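Local coordinates for protein TetR-family transcriptional regulator (Streptomyces coelicolor, PDB 2G7L) that probably regulates transcription as a dimeric, all-helical repressor-like protein of the TetR family, with an N-terminal helix-turn-helix region expected to bind DNA, at residues A[94-99]-A[128-133]. Sequence-based numbering, arbitrary orientation.
Sequences RAVLTS and VERVLE
The guanidinium of Arg-130, whose side chain meets Val-96 across the contact, has the carboxylate of Glu-133 at its edge, with CD in its plane; the two form an intrahelical salt bridge, NH1 of Arg-130 lying 3.2 Å from OE1 of Glu-133. Arg-137 is a second cationic partner of that same OE1, while NH2 of Arg-130 makes a weak hydrogen bond to OE1 of Gln-92, which is on the facing helix, two residues before Arg-94. The touching is done by the aliphatic stem and not the charged head: CG of Arg-130 lies 4.4 Å from CG1 of Val-96.

The second branch of Val-96 serves Val-131. Methyl CG2 of Val-96 meets methyl CG2 of Val-131 at 3.8 Å, the two side chains crossing at a slant. In Val-131, CG1 is anti to the backbone N (chi1 165°), which leaves CG2 beside that nitrogen as the methyl facing Val-96. The 7.5 Å between the CA atoms of Val-96 and Val-131 is the shortest CA separation of the two segments. Leu-127 and Leu-134 of helix 122-136 also touch Val-96, while Leu-97 turns its end partly in this direction but packs on Leu-152 and Leu-153 of helix 142-161 and Phe-214 of helix 206-223.

On helix 89-106, the carbonyl O of Arg-94 accepts both the amide N of Thr-98 and, with 2.8 Å between Thr-98 OG1 and Arg-94 O, the hydroxyl, from opposite faces of the carbonyl plane. Arg-94 itself is salt-bridged to Asp-215, and Glu-129 accepts backbone N-H groups of Ala-193 and Ile-194 of the second subunit.

Helices 89-106 and 122-136 are thus joined within the C-terminal TetR-like domain by a small, buried valine contact. Cohesion between these segments is essentially van der Waals and hydrophobic, with the polar ties of Arg-130 set at its margin.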
loop_
_atom_site.group_PDB
_atom_site.type_symbol
_atom_site.label_atom_id
_atom_site.label_comp_id
_atom_site.label_asym_id
_atom_site.label_seq_id
_atom_site.Cartn_x
_atom_site.Cartn_y
_atom_site.Cartn_z
ATOM N N ARG A 94 -17.968 -3.895 -6.889
ATOM C CA ARG A 94 -17.252 -4.880 -6.127
ATOM C C ARG A 94 -16.630 -5.955 -7.049
ATOM O O ARG A 94 -15.479 -6.418 -6.810
ATOM C CB ARG A 94 -18.171 -5.531 -5.088
ATOM C CG ARG A 94 -17.385 -6.402 -4.085
ATOM C CD ARG A 94 -18.257 -7.358 -3.237
ATOM N NE ARG A 94 -19.156 -6.662 -2.279
ATOM C CZ ARG A 94 -18.878 -6.367 -1.005
ATOM N NH1 ARG A 94 -17.682 -6.632 -0.479
ATOM N NH2 ARG A 94 -19.799 -5.775 -0.249
ATOM N N ALA A 95 -17.400 -6.407 -8.059
ATOM C CA ALA A 95 -16.839 -7.395 -9.030
ATOM C C ALA A 95 -15.611 -6.878 -9.803
ATOM O O ALA A 95 -14.587 -7.570 -9.880
ATOM C CB ALA A 95 -17.932 -7.956 -9.992
ATOM N N VAL A 96 -15.636 -5.669 -10.336
ATOM C CA VAL A 96 -14.408 -5.250 -10.996
ATOM C C VAL A 96 -13.202 -5.136 -10.052
ATOM O O VAL A 96 -12.104 -5.555 -10.381
ATOM C CB VAL A 96 -14.565 -4.122 -12.096
ATOM C CG1 VAL A 96 -16.027 -3.812 -12.387
ATOM C CG2 VAL A 96 -13.694 -2.900 -11.883
ATOM N N LEU A 97 -13.450 -4.652 -8.836
ATOM C CA LEU A 97 -12.360 -4.425 -7.891
ATOM C C LEU A 97 -11.796 -5.738 -7.446
ATOM O O LEU A 97 -10.624 -5.846 -7.239
ATOM C CB LEU A 97 -12.806 -3.507 -6.709
ATOM C CG LEU A 97 -12.834 -2.049 -7.178
ATOM C CD1 LEU A 97 -13.660 -1.198 -6.236
ATOM C CD2 LEU A 97 -11.386 -1.500 -7.308
ATOM N N THR A 98 -12.631 -6.748 -7.365
ATOM C CA THR A 98 -12.179 -8.109 -7.082
ATOM C C THR A 98 -11.292 -8.698 -8.178
ATOM O O THR A 98 -10.228 -9.272 -7.884
ATOM C CB THR A 98 -13.406 -9.024 -6.770
ATOM O OG1 THR A 98 -14.063 -8.474 -5.641
ATOM C CG2 THR A 98 -13.027 -10.451 -6.441
ATOM N N SER A 99 -11.697 -8.571 -9.435
ATOM C CA SER A 99 -10.869 -9.118 -10.489
ATOM C C SER A 99 -9.603 -8.333 -10.650
ATOM O O SER A 99 -8.580 -8.953 -10.851
ATOM C CB SER A 99 -11.632 -9.378 -11.811
ATOM O OG SER A 99 -12.378 -8.273 -12.258
ATOM N N VAL A 128 -9.970 2.426 -14.797
ATOM C CA VAL A 128 -10.391 3.614 -14.076
ATOM C C VAL A 128 -11.707 4.215 -14.568
ATOM O O VAL A 128 -12.547 4.573 -13.743
ATOM C CB VAL A 128 -9.249 4.685 -13.615
ATOM C CG1 VAL A 128 -7.784 4.212 -13.748
ATOM C CG2 VAL A 128 -9.563 6.205 -13.857
ATOM N N GLU A 129 -11.893 4.269 -15.904
ATOM C CA GLU A 129 -13.120 4.826 -16.510
ATOM C C GLU A 129 -14.339 4.068 -15.950
ATOM O O GLU A 129 -15.298 4.647 -15.547
ATOM C CB GLU A 129 -13.027 4.684 -18.069
ATOM C CG GLU A 129 -14.337 4.909 -18.782
ATOM C CD GLU A 129 -14.668 6.357 -18.820
ATOM O OE1 GLU A 129 -13.736 7.137 -18.505
ATOM O OE2 GLU A 129 -15.860 6.722 -19.137
ATOM N N ARG A 130 -14.261 2.758 -15.934
ATOM C CA ARG A 130 -15.306 1.908 -15.494
ATOM C C ARG A 130 -15.587 2.000 -13.970
ATOM O O ARG A 130 -16.723 1.877 -13.527
ATOM C CB ARG A 130 -14.872 0.480 -15.807
ATOM C CG ARG A 130 -15.895 -0.614 -15.385
ATOM C CD ARG A 130 -17.278 -0.404 -16.128
ATOM N NE ARG A 130 -18.173 -1.531 -15.852
ATOM C CZ ARG A 130 -19.505 -1.478 -15.954
ATOM N NH1 ARG A 130 -20.125 -0.332 -16.305
ATOM N NH2 ARG A 130 -20.198 -2.567 -15.651
ATOM N N VAL A 131 -14.546 2.142 -13.158
ATOM C CA VAL A 131 -14.730 2.171 -11.704
ATOM C C VAL A 131 -15.404 3.453 -11.439
ATOM O O VAL A 131 -16.308 3.514 -10.632
ATOM C CB VAL A 131 -13.377 2.112 -10.982
ATOM C CG1 VAL A 131 -13.552 2.515 -9.495
ATOM C CG2 VAL A 131 -12.886 0.752 -11.043
ATOM N N LEU A 132 -14.993 4.492 -12.173
ATOM C CA LEU A 132 -15.550 5.805 -11.980
ATOM C C LEU A 132 -17.062 5.858 -12.359
ATOM O O LEU A 132 -17.895 6.476 -11.646
ATOM C CB LEU A 132 -14.802 6.787 -12.856
ATOM C CG LEU A 132 -13.534 7.489 -12.442
ATOM C CD1 LEU A 132 -12.896 8.226 -13.651
ATOM C CD2 LEU A 132 -13.834 8.500 -11.402
ATOM N N GLU A 133 -17.381 5.203 -13.479
ATOM C CA GLU A 133 -18.745 5.112 -14.010
ATOM C C GLU A 133 -19.690 4.509 -12.978
ATOM O O GLU A 133 -20.760 5.032 -12.708
ATOM C CB GLU A 133 -18.700 4.158 -15.223
ATOM C CG GLU A 133 -19.829 4.296 -16.228
ATOM C CD GLU A 133 -19.868 3.093 -17.197
ATOM O OE1 GLU A 133 -20.995 2.584 -17.419
ATOM O OE2 GLU A 133 -18.795 2.610 -17.684
#